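Local coordinates for protein restriction endonuclease S subunits (Thermoanaerobacter tengcongensis, PDB 3OKG) that probably recognises the target DNA sequence as the specificity subunit of a type I restriction-modification methyltransferase, in which it pairs with M polypeptides, at residues D89-T94 with Q112-G117; K83-G88 with F118-A123; V236-M241 with A315-D320. All blocks are in the same frame, centred on the assembly; numbering follows the deposited sequence.

Interaction 1: residues D89-T94 with Q112-G117; sequences DVIFAT and QICSTG. With SO4 (sulfate ion), chain D.
The carbonyl oxygen of G117 is where 89-94 and 112-117 hold each other. The amide of T94 points almost straight at it, T94 N to G117 O being 3.0 Å with 172° at the hydrogen. The CA-H of A93 comes in as a weaker neighbour, A93 CA lying 3.5 Å from G117 O. T94 keeps OG1 between its own backbone N and carbonyl carbon (chi1 53°), which brings the hydroxyl to 3.2 Å from G117 O and also near a water that lies within hydrogen-bonding distance of T116 O.

S115 closes the turn that leads to this carbonyl. Its hydroxyl oxygen accepts the amide of G117, with G117 N to S115 OG at 2.9 Å, and gives its own proton to a sulfate, S115 OG to SO4 O1 at 2.7 Å. OG stands opposite the backbone N (chi1 175°), beside the carbonyl carbon, and from there meets both partners. The sulfate, probably from the crystallisation liquor, is also bound by I56 N and R80 NH1. An alanine here would leave the G117 amide and the sulfate without this partner and would probably let the turn relax, shifting the carbonyl that receives T94.

Further back the two strands diverge, and side chains rather than backbone bonds span them: I91 CG2 lies 4.1 Å from C114 SG, with F118 and V54 against I91 and V120 against C114. The S115 loop is an ST turn, here carrying the chain from strand 113-115 of one sheet to strand 118-121 of another within the DNA specificity domain.

Interaction 2: residues K83-G88 with F118-A123; sequences KVIRSG and FCVIRA. With SO4 (sulfate ion), chain H.
K83 runs its extended chain past V120, the two side chains sliding by each other in opposite directions, with K83 CD 4.0 Å from V120 CG2. This is packing between two sheets of the DNA specificity domain: strand 81-84 is the edge of a four-stranded mixed sheet, strand 118-121 the edge of a three-stranded antiparallel one, and I85 CG2 adds a looser touch on the same valine methyl. CG of K83 lies beside its own backbone N (chi1 -72°), and the straight chain beyond carries the ammonium to the F118 carbonyl, K83 NZ to F118 O being 2.8 Å. The nitrogen sits 32° off the plane of that carbonyl. A water accepts from both NZ and V120 N, while the salt bridge to D161 supplies the lysine's strongest partner.

At the other end R122 folds back at chi3 and turns its guanidinium across the 83-88 segment. R86 CG rests over one face of it, near the rim, 3.4 Å above the plane. At the edge, NH2 makes a weak bond to the V84 carbonyl, and D89 of the intervening chain takes the same nitrogen in a salt bridge, which probably does most to fix its rotation. The guanidinium planes of R86 and R122 stand 69° apart. Between the two arginines sits a sulfate, probably from the crystallisation liquor, which would offset their like charges: R86 NE reaches SO4 O2 at 3.0 Å and R122 NH1 reaches SO4 O3 at 3.1 Å, both weak by angle. A water bridges R122 and the sulfate, accepting from R122 NH1 at 2.8 Å and donating to SO4 O4 at 2.6 Å.

Interaction 3: residues V236-M241 with A315-D320; sequences VCDIIM and ALRPRD
C237 and I239 press against L316 on the closely packed face of this strand pair, while D238 and R319 meet on its outer, more open side. Strands 237-241 and 315-318 run antiparallel, their axes 4.4 Å apart at closest approach and 162° between directions. D238 with R317 and I240 with A315 are hydrogen-bonded pairs, each bonded both ways; I239 with L316 between them and C237 with P318 beside them are non-hydrogen-bonded pairs. The ladder runs on past the strand end, where R319 N reaches V236 O at 2.8 Å, though the donor stands 42° out of the carbonyl plane.

On the inner face C237 SG meets L316 CB at 3.5 Å. I239 and L316 lie side by side and point the same way, L316 CD2 touching both CG1 and CG2 of the isoleucine at 3.9 Å.

On the face of D238 and R317, I240 CD1 comes to 3.3 Å from A315 O. This looser side is charged toward its R319 end. R319 stretches from CG to NE along the backbone of V236 and C237 and crosses the D238 side chain at about a right angle. R319 NE is 3.0 Å from D238 OD1, in a salt bridge whose hydrogen bonds are both weak, with carboxylate and guanidinium planes 44° apart. R317 turns elsewhere, to a salt bridge with D288.

Strand 237-241 is the edge of a four-stranded antiparallel sheet of the second DNA specificity domain, and 313-318 lies between it and 289-292. Helix 324-333 covers C237 and L316 through L327, and helix 352-357 covers I239 through L355.

Interactions 1 and 2 belong to one unit, their centres 6 Å apart. Along the chain 83-88 leads into 89-94, and 112-117 into 118-123, so interaction 1 lies within the span that interaction 2 brackets. Both link the same two sheets: strands 81-84 and 113-115 are neighbours in one, 90-93 and 118-121 in the other, and D89 to R122 ties the two contacts directly. Interaction 3 comes later in sequence, in the second specificity domain, its centre about 69 Å from interaction 1 and 73 Å from interaction 2, across the chain's centre. Long helices, including 174-216 and 365-388, separate the two domains, consistent with a subunit that reads a split DNA target.

Interaction 1: residues D89-T94 with Q112-G117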
ATOM      1  N   ASP A  89      17.556 -17.375  21.279  1.00 16.76           N
ATOM      2  CA  ASP A  89      18.590 -16.561  20.631  1.00 20.85           C
ATOM      3  C   ASP A  89      17.877 -15.558  19.726  1.00 17.18           C
ATOM      4  O   ASP A  89      16.806 -15.844  19.208  1.00 18.29           O
ATOM      5  CB  ASP A  89      19.511 -17.385  19.718  1.00 18.23           C
ATOM      6  CG  ASP A  89      20.538 -18.208  20.486  1.00 24.00           C
ATOM      7  OD1 ASP A  89      20.719 -17.993  21.696  1.00 19.85           O
ATOM      8  OD2 ASP A  89      21.161 -19.081  19.861  1.00 22.55           O
ATOM      9  N   VAL A  90      18.499 -14.407  19.506  1.00 15.47           N
ATOM     10  CA  VAL A  90      18.096 -13.531  18.429  1.00 12.51           C
ATOM     11  C   VAL A  90      19.098 -13.720  17.314  1.00 14.64           C
ATOM     12  O   VAL A  90      20.307 -13.694  17.556  1.00 18.69           O
ATOM     13  CB  VAL A  90      18.072 -12.058  18.909  1.00 19.41           C
ATOM     14  CG1 VAL A  90      17.829 -11.102  17.721  1.00 17.90           C
ATOM     15  CG2 VAL A  90      16.990 -11.882  19.995  1.00 15.22           C
ATOM     16  N   ILE A  91      18.626 -13.904  16.082  1.00 15.96           N
ATOM     17  CA  ILE A  91      19.559 -13.955  14.962  1.00 15.15           C
ATOM     18  C   ILE A  91      19.362 -12.714  14.114  1.00 15.45           C
ATOM     19  O   ILE A  91      18.252 -12.331  13.804  1.00 18.58           O
ATOM     20  CB  ILE A  91      19.391 -15.245  14.124  1.00 17.42           C
ATOM     21  CG1 ILE A  91      17.918 -15.424  13.736  1.00 16.86           C
ATOM     22  CG2 ILE A  91      19.766 -16.451  14.978  1.00 16.51           C
ATOM     23  CD1 ILE A  91      17.685 -16.596  12.728  1.00 17.02           C
ATOM     24  N   PHE A  92      20.466 -12.095  13.728  1.00 16.75           N
ATOM     25  CA  PHE A  92      20.445 -10.760  13.137  1.00 12.96           C
ATOM     26  C   PHE A  92      21.331 -10.796  11.881  1.00 17.41           C
ATOM     27  O   PHE A  92      22.540 -10.989  11.993  1.00 19.90           O
ATOM     28  CB  PHE A  92      21.061  -9.799  14.174  1.00 16.91           C
ATOM     29  CG  PHE A  92      21.150  -8.372  13.706  1.00 18.54           C
ATOM     30  CD1 PHE A  92      20.229  -7.431  14.137  1.00 23.74           C
ATOM     31  CD2 PHE A  92      22.183  -7.970  12.850  1.00 18.31           C
ATOM     32  CE1 PHE A  92      20.316  -6.117  13.719  1.00 25.07           C
ATOM     33  CE2 PHE A  92      22.275  -6.660  12.431  1.00 23.82           C
ATOM     34  CZ  PHE A  92      21.340  -5.728  12.861  1.00 27.56           C
ATOM     35  N   ALA A  93      20.741 -10.697  10.698  1.00 16.55           N
ATOM     36  CA  ALA A  93      21.542 -10.841   9.474  1.00 18.07           C
ATOM     37  C   ALA A  93      22.524  -9.681   9.383  1.00 23.71           C
ATOM     38  O   ALA A  93      22.133  -8.531   9.580  1.00 20.74           O
ATOM     39  CB  ALA A  93      20.650 -10.870   8.249  1.00 17.47           C
ATOM     40  N   THR A  94      23.796  -9.978   9.103  1.00 18.92           N
ATOM     41  CA  THR A  94      24.787  -8.918   8.968  1.00 21.62           C
ATOM     42  C   THR A  94      24.830  -8.350   7.544  1.00 25.92           C
ATOM     43  O   THR A  94      25.315  -7.261   7.346  1.00 24.25           O
ATOM     44  CB  THR A  94      26.174  -9.350   9.434  1.00 21.81           C
ATOM     45  OG1 THR A  94      26.557 -10.574   8.774  1.00 19.65           O
ATOM     46  CG2 THR A  94      26.151  -9.564  10.941  1.00 17.02           C
ATOM     47  N   GLN A 112      19.505 -26.405  16.732  1.00 21.68           N
ATOM     48  CA  GLN A 112      19.579 -26.454  15.279  1.00 18.90           C
ATOM     49  C   GLN A 112      20.628 -25.454  14.756  1.00 21.74           C
ATOM     50  O   GLN A 112      21.476 -25.013  15.516  1.00 24.46           O
ATOM     51  CB  GLN A 112      18.189 -26.275  14.665  1.00 16.43           C
ATOM     52  CG  GLN A 112      17.181 -27.275  15.265  1.00 21.19           C
ATOM     53  CD  GLN A 112      17.666 -28.736  15.165  1.00 28.03           C
ATOM     54  OE1 GLN A 112      17.422 -29.561  16.063  1.00 37.45           O
ATOM     55  NE2 GLN A 112      18.366 -29.044  14.091  1.00 18.83           N
ATOM     56  N   ILE A 113      20.595 -25.148  13.465  1.00 18.32           N
ATOM     57  CA  ILE A 113      21.704 -24.449  12.815  1.00 23.49           C
ATOM     58  C   ILE A 113      21.206 -23.230  12.026  1.00 18.55           C
ATOM     59  O   ILE A 113      20.194 -23.309  11.329  1.00 21.24           O
ATOM     60  CB  ILE A 113      22.436 -25.389  11.832  1.00 19.55           C
ATOM     61  CG1 ILE A 113      23.000 -26.608  12.580  1.00 23.53           C
ATOM     62  CG2 ILE A 113      23.530 -24.659  11.068  1.00 19.61           C
ATOM     63  CD1 ILE A 113      24.092 -26.269  13.581  1.00 23.65           C
ATOM     64  N   CYS A 114      21.922 -22.111  12.127  1.00 17.59           N
ATOM     65  CA  CYS A 114      21.671 -20.998  11.231  1.00 15.95           C
ATOM     66  C   CYS A 114      22.924 -20.613  10.464  1.00 18.32           C
ATOM     67  O   CYS A 114      24.044 -21.015  10.812  1.00 22.07           O
ATOM     68  CB  CYS A 114      21.113 -19.766  11.964  1.00 20.04           C
ATOM     69  SG  CYS A 114      22.370 -18.847  12.962  1.00 18.55           S
ATOM     70  N   SER A 115      22.705 -19.837   9.418  1.00 18.09           N
ATOM     71  CA  SER A 115      23.759 -19.376   8.520  1.00 24.01           C
ATOM     72  C   SER A 115      24.797 -18.567   9.298  1.00 25.35           C
ATOM     73  O   SER A 115      24.455 -17.854  10.243  1.00 20.16           O
ATOM     74  CB  SER A 115      23.156 -18.489   7.423  1.00 20.67           C
ATOM     75  OG  SER A 115      24.163 -17.917   6.596  1.00 19.62           O
ATOM     76  N   THR A 116      26.063 -18.687   8.905  1.00 23.14           N
ATOM     77  CA  THR A 116      27.109 -17.799   9.440  1.00 20.12           C
ATOM     78  C   THR A 116      26.819 -16.336   9.084  1.00 23.50           C
ATOM     79  O   THR A 116      27.443 -15.421   9.623  1.00 23.60           O
ATOM     80  CB  THR A 116      28.486 -18.156   8.850  1.00 22.94           C
ATOM     81  OG1 THR A 116      28.358 -18.235   7.426  1.00 22.24           O
ATOM     82  CG2 THR A 116      28.982 -19.489   9.409  1.00 27.61           C
ATOM     83  N   GLY A 117      25.910 -16.124   8.141  1.00 20.53           N
ATOM     84  CA  GLY A 117      25.467 -14.776   7.812  1.00 21.32           C
ATOM     85  C   GLY A 117      24.645 -14.080   8.898  1.00 20.67           C
ATOM     86  O   GLY A 117      24.332 -12.888   8.769  1.00 23.42           O
TER
HETATM   87  S   SO4 D 400      22.225 -16.963   3.713  1.00 37.95           S
HETATM   88  O1  SO4 D 400      23.498 -17.595   4.013  1.00 35.53           O
HETATM   89  O2  SO4 D 400      21.428 -16.907   4.943  1.00 39.62           O
HETATM   90  O3  SO4 D 400      22.448 -15.587   3.279  1.00 38.50           O
HETATM   91  O4  SO4 D 400      21.523 -17.721   2.698  1.00 61.44           O
HETATM   92  O   HOH W   1      27.495 -12.722  10.400  1.00 26.85           O

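Interaction 2: residues K83-G88 with F118-A123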
ATOM      1  N   LYS A  83      26.446 -22.250  12.525  1.00 17.86           N
ATOM      2  CA  LYS A  83      26.247 -21.629  13.850  1.00 19.42           C
ATOM      3  C   LYS A  83      25.109 -22.307  14.571  1.00 23.43           C
ATOM      4  O   LYS A  83      24.015 -22.394  14.035  1.00 22.48           O
ATOM      5  CB  LYS A  83      25.973 -20.117  13.726  1.00 22.97           C
ATOM      6  CG  LYS A  83      27.214 -19.315  13.334  1.00 22.95           C
ATOM      7  CD  LYS A  83      26.937 -17.811  13.251  1.00 23.66           C
ATOM      8  CE  LYS A  83      28.259 -17.050  13.008  1.00 22.16           C
ATOM      9  NZ  LYS A  83      28.052 -15.579  12.956  1.00 22.47           N
ATOM     10  N   VAL A  84      25.376 -22.773  15.796  1.00 18.17           N
ATOM     11  CA  VAL A  84      24.385 -23.505  16.564  1.00 18.91           C
ATOM     12  C   VAL A  84      23.459 -22.493  17.213  1.00 22.41           C
ATOM     13  O   VAL A  84      23.919 -21.547  17.831  1.00 21.48           O
ATOM     14  CB  VAL A  84      25.042 -24.320  17.680  1.00 26.43           C
ATOM     15  CG1 VAL A  84      23.996 -24.876  18.616  1.00 26.72           C
ATOM     16  CG2 VAL A  84      25.904 -25.432  17.102  1.00 27.01           C
ATOM     17  N   ILE A  85      22.156 -22.650  17.026  1.00 21.50           N
ATOM     18  CA  ILE A  85      21.237 -21.743  17.701  1.00 19.59           C
ATOM     19  C   ILE A  85      20.540 -22.428  18.864  1.00 27.32           C
ATOM     20  O   ILE A  85      20.365 -23.659  18.885  1.00 22.70           O
ATOM     21  CB  ILE A  85      20.199 -21.142  16.747  1.00 16.74           C
ATOM     22  CG1 ILE A  85      19.423 -22.252  16.010  1.00 20.44           C
ATOM     23  CG2 ILE A  85      20.910 -20.245  15.748  1.00 18.41           C
ATOM     24  CD1 ILE A  85      18.371 -21.741  14.989  1.00 16.33           C
ATOM     25  N   ARG A  86      20.118 -21.613  19.817  1.00 16.78           N
ATOM     26  CA  ARG A  86      19.426 -22.109  21.009  1.00 16.86           C
ATOM     27  C   ARG A  86      18.125 -21.346  21.207  1.00 25.19           C
ATOM     28  O   ARG A  86      17.986 -20.199  20.768  1.00 18.53           O
ATOM     29  CB  ARG A  86      20.314 -21.949  22.249  1.00 23.01           C
ATOM     30  CG  ARG A  86      21.626 -22.754  22.198  1.00 26.75           C
ATOM     31  CD  ARG A  86      21.354 -24.245  22.396  1.00 24.90           C
ATOM     32  NE  ARG A  86      22.579 -25.020  22.228  1.00 44.41           N
ATOM     33  CZ  ARG A  86      22.625 -26.345  22.113  1.00 48.38           C
ATOM     34  NH1 ARG A  86      21.506 -27.065  22.146  1.00 38.20           N
ATOM     35  NH2 ARG A  86      23.798 -26.951  21.962  1.00 44.67           N
ATOM     36  N   SER A  87      17.159 -21.993  21.852  1.00 21.23           N
ATOM     37  CA  SER A  87      15.900 -21.341  22.139  1.00 23.78           C
ATOM     38  C   SER A  87      16.142 -19.956  22.740  1.00 14.24           C
ATOM     39  O   SER A  87      16.896 -19.815  23.702  1.00 19.47           O
ATOM     40  CB  SER A  87      15.117 -22.182  23.165  1.00 28.95           C
ATOM     41  OG  SER A  87      13.830 -21.629  23.337  1.00 28.52           O
ATOM     42  N   GLY A  88      15.476 -18.943  22.204  1.00 20.80           N
ATOM     43  CA  GLY A  88      15.617 -17.612  22.760  1.00 23.98           C
ATOM     44  C   GLY A  88      16.724 -16.780  22.139  1.00 21.97           C
ATOM     45  O   GLY A  88      16.839 -15.587  22.446  1.00 20.63           O
ATOM     46  N   PHE A 118      24.267 -14.815   9.949  1.00 20.07           N
ATOM     47  CA  PHE A 118      23.610 -14.197  11.109  1.00 19.22           C
ATOM     48  C   PHE A 118      24.555 -13.997  12.257  1.00 15.45           C
ATOM     49  O   PHE A 118      25.317 -14.898  12.638  1.00 22.00           O
ATOM     50  CB  PHE A 118      22.473 -15.070  11.666  1.00 16.69           C
ATOM     51  CG  PHE A 118      21.290 -15.239  10.741  1.00 20.20           C
ATOM     52  CD1 PHE A 118      20.327 -14.238  10.632  1.00 17.43           C
ATOM     53  CD2 PHE A 118      21.095 -16.432  10.045  1.00 17.46           C
ATOM     54  CE1 PHE A 118      19.202 -14.391   9.797  1.00 19.54           C
ATOM     55  CE2 PHE A 118      19.961 -16.606   9.213  1.00 17.92           C
ATOM     56  CZ  PHE A 118      19.006 -15.588   9.095  1.00 21.01           C
ATOM     57  N   CYS A 119      24.454 -12.835  12.881  1.00 15.53           N
ATOM     58  CA  CYS A 119      25.042 -12.655  14.199  1.00 16.47           C
ATOM     59  C   CYS A 119      24.111 -13.287  15.243  1.00 19.26           C
ATOM     60  O   CYS A 119      22.917 -12.968  15.281  1.00 18.08           O
ATOM     61  CB  CYS A 119      25.190 -11.153  14.487  1.00 17.14           C
ATOM     62  SG  CYS A 119      25.767 -10.799  16.146  1.00 21.27           S
ATOM     63  N   VAL A 120      24.650 -14.149  16.102  1.00 16.61           N
ATOM     64  CA  VAL A 120      23.802 -14.872  17.082  1.00 16.43           C
ATOM     65  C   VAL A 120      23.895 -14.159  18.437  1.00 16.73           C
ATOM     66  O   VAL A 120      24.954 -14.056  19.015  1.00 22.26           O
ATOM     67  CB  VAL A 120      24.180 -16.378  17.215  1.00 16.06           C
ATOM     68  CG1 VAL A 120      23.296 -17.051  18.266  1.00 18.20           C
ATOM     69  CG2 VAL A 120      23.967 -17.129  15.868  1.00 18.38           C
ATOM     70  N   ILE A 121      22.769 -13.635  18.895  1.00 15.94           N
ATOM     71  CA  ILE A 121      22.702 -12.784  20.063  1.00 17.10           C
ATOM     72  C   ILE A 121      21.955 -13.559  21.144  1.00 18.43           C
ATOM     73  O   ILE A 121      20.724 -13.641  21.113  1.00 17.21           O
ATOM     74  CB  ILE A 121      21.925 -11.485  19.692  1.00 15.67           C
ATOM     75  CG1 ILE A 121      22.772 -10.619  18.740  1.00 21.59           C
ATOM     76  CG2 ILE A 121      21.489 -10.732  20.935  1.00 18.27           C
ATOM     77  CD1 ILE A 121      21.909  -9.655  17.858  1.00 22.18           C
ATOM     78  N   ARG A 122      22.718 -14.126  22.083  1.00 16.28           N
ATOM     79  CA  ARG A 122      22.208 -15.004  23.125  1.00 22.12           C
ATOM     80  C   ARG A 122      22.149 -14.289  24.455  1.00 17.97           C
ATOM     81  O   ARG A 122      23.199 -13.976  25.035  1.00 14.30           O
ATOM     82  CB  ARG A 122      23.117 -16.236  23.237  1.00 22.55           C
ATOM     83  CG  ARG A 122      22.652 -17.291  24.266  1.00 25.18           C
ATOM     84  CD  ARG A 122      23.344 -18.639  24.002  1.00 25.45           C
ATOM     85  NE  ARG A 122      23.044 -19.090  22.634  1.00 24.54           N
ATOM     86  CZ  ARG A 122      23.769 -19.977  21.958  1.00 25.64           C
ATOM     87  NH1 ARG A 122      24.836 -20.543  22.525  1.00 23.56           N
ATOM     88  NH2 ARG A 122      23.423 -20.301  20.720  1.00 21.98           N
ATOM     89  N   ALA A 123      20.935 -14.026  24.947  1.00 17.93           N
ATOM     90  CA  ALA A 123      20.788 -13.170  26.118  1.00 21.31           C
ATOM     91  C   ALA A 123      21.414 -13.804  27.326  1.00 23.48           C
ATOM     92  O   ALA A 123      21.184 -14.979  27.595  1.00 21.59           O
ATOM     93  CB  ALA A 123      19.317 -12.905  26.415  1.00 20.14           C
TER
HETATM   94  S   SO4 H 404      26.226 -24.030  23.026  1.00 93.04           S
HETATM   95  O1  SO4 H 404      27.036 -25.111  23.586  1.00 83.24           O
HETATM   96  O2  SO4 H 404      24.973 -23.942  23.775  1.00 57.32           O
HETATM   97  O3  SO4 H 404      26.959 -22.762  23.134  1.00 61.09           O
HETATM   98  O4  SO4 H 404      25.929 -24.306  21.618  1.00 46.02           O
HETATM   99  O   HOH W   2      27.272 -15.056  15.937  1.00 21.19           O
HETATM  100  O   HOH W   3      25.943 -21.973  20.411  1.00 29.69           O
HETATM  101  O   HOH W   4      18.736 -13.679  23.107  1.00 18.59           O

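Interaction 3: residues V236-M241 with A315-D320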
ATOM      1  N   VAL A 236     -32.582  15.151 -23.206  1.00 23.21           N
ATOM      2  CA  VAL A 236     -32.171  16.021 -22.116  1.00 22.85           C
ATOM      3  C   VAL A 236     -30.649  16.326 -22.161  1.00 24.76           C
ATOM      4  O   VAL A 236     -30.069  16.820 -21.192  1.00 28.72           O
ATOM      5  CB  VAL A 236     -32.583  15.368 -20.772  1.00 23.50           C
ATOM      6  CG1 VAL A 236     -34.130  15.246 -20.714  1.00 26.28           C
ATOM      7  CG2 VAL A 236     -31.976  13.973 -20.670  1.00 22.54           C
ATOM      8  N   CYS A 237     -30.029  16.054 -23.304  1.00 30.94           N
ATOM      9  CA  CYS A 237     -28.579  16.163 -23.436  1.00 32.42           C
ATOM     10  C   CYS A 237     -28.187  16.446 -24.889  1.00 33.29           C
ATOM     11  O   CYS A 237     -28.675  15.782 -25.815  1.00 29.07           O
ATOM     12  CB  CYS A 237     -27.926  14.861 -22.946  1.00 29.67           C
ATOM     13  SG  CYS A 237     -26.171  14.999 -22.537  1.00 38.61           S
ATOM     14  N   ASP A 238     -27.331  17.448 -25.095  1.00 29.52           N
ATOM     15  CA  ASP A 238     -26.750  17.676 -26.419  1.00 32.97           C
ATOM     16  C   ASP A 238     -25.596  16.704 -26.588  1.00 40.47           C
ATOM     17  O   ASP A 238     -24.756  16.571 -25.691  1.00 32.09           O
ATOM     18  CB  ASP A 238     -26.220  19.103 -26.553  1.00 32.09           C
ATOM     19  CG  ASP A 238     -27.309  20.144 -26.423  1.00 44.85           C
ATOM     20  OD1 ASP A 238     -28.453  19.850 -26.805  1.00 45.30           O
ATOM     21  OD2 ASP A 238     -27.020  21.253 -25.934  1.00 63.94           O
ATOM     22  N   ILE A 239     -25.563  16.012 -27.723  1.00 27.81           N
ATOM     23  CA  ILE A 239     -24.514  15.039 -27.988  1.00 26.24           C
ATOM     24  C   ILE A 239     -23.702  15.474 -29.205  1.00 38.32           C
ATOM     25  O   ILE A 239     -24.254  15.757 -30.264  1.00 33.49           O
ATOM     26  CB  ILE A 239     -25.095  13.648 -28.223  1.00 25.72           C
ATOM     27  CG1 ILE A 239     -25.928  13.214 -27.004  1.00 31.14           C
ATOM     28  CG2 ILE A 239     -24.001  12.651 -28.475  1.00 32.71           C
ATOM     29  CD1 ILE A 239     -26.446  11.807 -27.108  1.00 48.20           C
ATOM     30  N   ILE A 240     -22.390  15.500 -29.037  1.00 32.62           N
ATOM     31  CA  ILE A 240     -21.445  16.021 -30.025  1.00 37.10           C
ATOM     32  C   ILE A 240     -20.402  14.932 -30.296  1.00 48.66           C
ATOM     33  O   ILE A 240     -19.637  14.591 -29.401  1.00 39.83           O
ATOM     34  CB  ILE A 240     -20.710  17.241 -29.419  1.00 47.13           C
ATOM     35  CG1 ILE A 240     -21.705  18.349 -29.048  1.00 44.59           C
ATOM     36  CG2 ILE A 240     -19.618  17.759 -30.345  1.00 48.60           C
ATOM     37  CD1 ILE A 240     -22.129  18.349 -27.570  1.00 55.71           C
ATOM     38  N   MET A 241     -20.376  14.354 -31.497  1.00 29.90           N
ATOM     39  CA  MET A 241     -19.358  13.345 -31.803  1.00 35.69           C
ATOM     40  C   MET A 241     -18.067  14.059 -32.224  1.00 40.25           C
ATOM     41  O   MET A 241     -18.094  14.921 -33.093  1.00 37.56           O
ATOM     42  CB  MET A 241     -19.803  12.414 -32.929  1.00 41.23           C
ATOM     43  CG  MET A 241     -21.082  11.627 -32.691  1.00 57.79           C
ATOM     44  SD  MET A 241     -20.991  10.509 -31.284  1.00 43.24           S
ATOM     45  CE  MET A 241     -21.527  11.624 -30.009  1.00 72.22           C
ATOM     46  N   ALA A 315     -18.822  14.413 -26.632  1.00 37.74           N
ATOM     47  CA  ALA A 315     -19.116  15.261 -25.479  1.00 32.38           C
ATOM     48  C   ALA A 315     -20.636  15.335 -25.256  1.00 32.56           C
ATOM     49  O   ALA A 315     -21.408  15.459 -26.214  1.00 33.03           O
ATOM     50  CB  ALA A 315     -18.543  16.639 -25.670  1.00 35.19           C
ATOM     51  N   LEU A 316     -21.059  15.245 -23.999  1.00 26.47           N
ATOM     52  CA  LEU A 316     -22.482  15.262 -23.640  1.00 25.34           C
ATOM     53  C   LEU A 316     -22.747  16.487 -22.804  1.00 27.91           C
ATOM     54  O   LEU A 316     -22.131  16.685 -21.742  1.00 29.54           O
ATOM     55  CB  LEU A 316     -22.839  14.015 -22.830  1.00 31.88           C
ATOM     56  CG  LEU A 316     -22.250  12.733 -23.416  1.00 34.11           C
ATOM     57  CD1 LEU A 316     -22.382  11.583 -22.414  1.00 37.74           C
ATOM     58  CD2 LEU A 316     -22.940  12.399 -24.717  1.00 31.62           C
ATOM     59  N   ARG A 317     -23.632  17.343 -23.285  1.00 26.71           N
ATOM     60  CA  ARG A 317     -23.891  18.576 -22.564  1.00 28.86           C
ATOM     61  C   ARG A 317     -25.315  18.544 -22.068  1.00 26.26           C
ATOM     62  O   ARG A 317     -26.249  18.662 -22.861  1.00 25.01           O
ATOM     63  CB  ARG A 317     -23.679  19.802 -23.438  1.00 28.76           C
ATOM     64  CG  ARG A 317     -23.795  21.099 -22.641  1.00 39.26           C
ATOM     65  CD  ARG A 317     -23.410  22.311 -23.468  1.00 48.85           C
ATOM     66  NE  ARG A 317     -21.995  22.297 -23.849  1.00 73.51           N
ATOM     67  CZ  ARG A 317     -21.543  22.484 -25.088  1.00 62.76           C
ATOM     68  NH1 ARG A 317     -22.388  22.717 -26.087  1.00 80.50           N
ATOM     69  NH2 ARG A 317     -20.243  22.451 -25.327  1.00 58.04           N
ATOM     70  N   PRO A 318     -25.480  18.357 -20.755  1.00 30.18           N
ATOM     71  CA  PRO A 318     -26.809  18.222 -20.150  1.00 29.19           C
ATOM     72  C   PRO A 318     -27.647  19.472 -20.390  1.00 36.40           C
ATOM     73  O   PRO A 318     -27.146  20.587 -20.302  1.00 27.63           O
ATOM     74  CB  PRO A 318     -26.511  18.099 -18.661  1.00 24.93           C
ATOM     75  CG  PRO A 318     -25.103  17.575 -18.587  1.00 36.61           C
ATOM     76  CD  PRO A 318     -24.392  18.158 -19.782  1.00 28.65           C
ATOM     77  N   ARG A 319     -28.922  19.284 -20.688  1.00 27.66           N
ATOM     78  CA  ARG A 319     -29.842  20.406 -20.774  1.00 30.97           C
ATOM     79  C   ARG A 319     -30.282  20.739 -19.365  1.00 30.12           C
ATOM     80  O   ARG A 319     -29.820  20.110 -18.411  1.00 30.47           O
ATOM     81  CB  ARG A 319     -31.009  20.049 -21.708  1.00 28.62           C
ATOM     82  CG  ARG A 319     -30.489  19.789 -23.118  1.00 40.34           C
ATOM     83  CD  ARG A 319     -31.567  19.684 -24.185  1.00 49.52           C
ATOM     84  NE  ARG A 319     -31.014  19.047 -25.382  1.00 62.31           N
ATOM     85  CZ  ARG A 319     -31.726  18.655 -26.435  1.00 72.51           C
ATOM     86  NH1 ARG A 319     -33.042  18.838 -26.465  1.00 58.40           N
ATOM     87  NH2 ARG A 319     -31.114  18.077 -27.464  1.00 62.87           N
ATOM     88  N   ASP A 320     -31.170  21.715 -19.208  1.00 31.29           N
ATOM     89  CA  ASP A 320     -31.480  22.199 -17.865  1.00 37.24           C
ATOM     90  C   ASP A 320     -32.122  21.136 -16.967  1.00 25.29           C
ATOM     91  O   ASP A 320     -31.981  21.199 -15.757  1.00 28.23           O
ATOM     92  CB  ASP A 320     -32.369  23.445 -17.910  1.00 40.53           C
ATOM     93  CG  ASP A 320     -31.731  24.590 -18.671  1.00 59.24           C
ATOM     94  OD1 ASP A 320     -30.487  24.687 -18.661  1.00 55.26           O
ATOM     95  OD2 ASP A 320     -32.478  25.387 -19.277  1.00 61.75           O
TER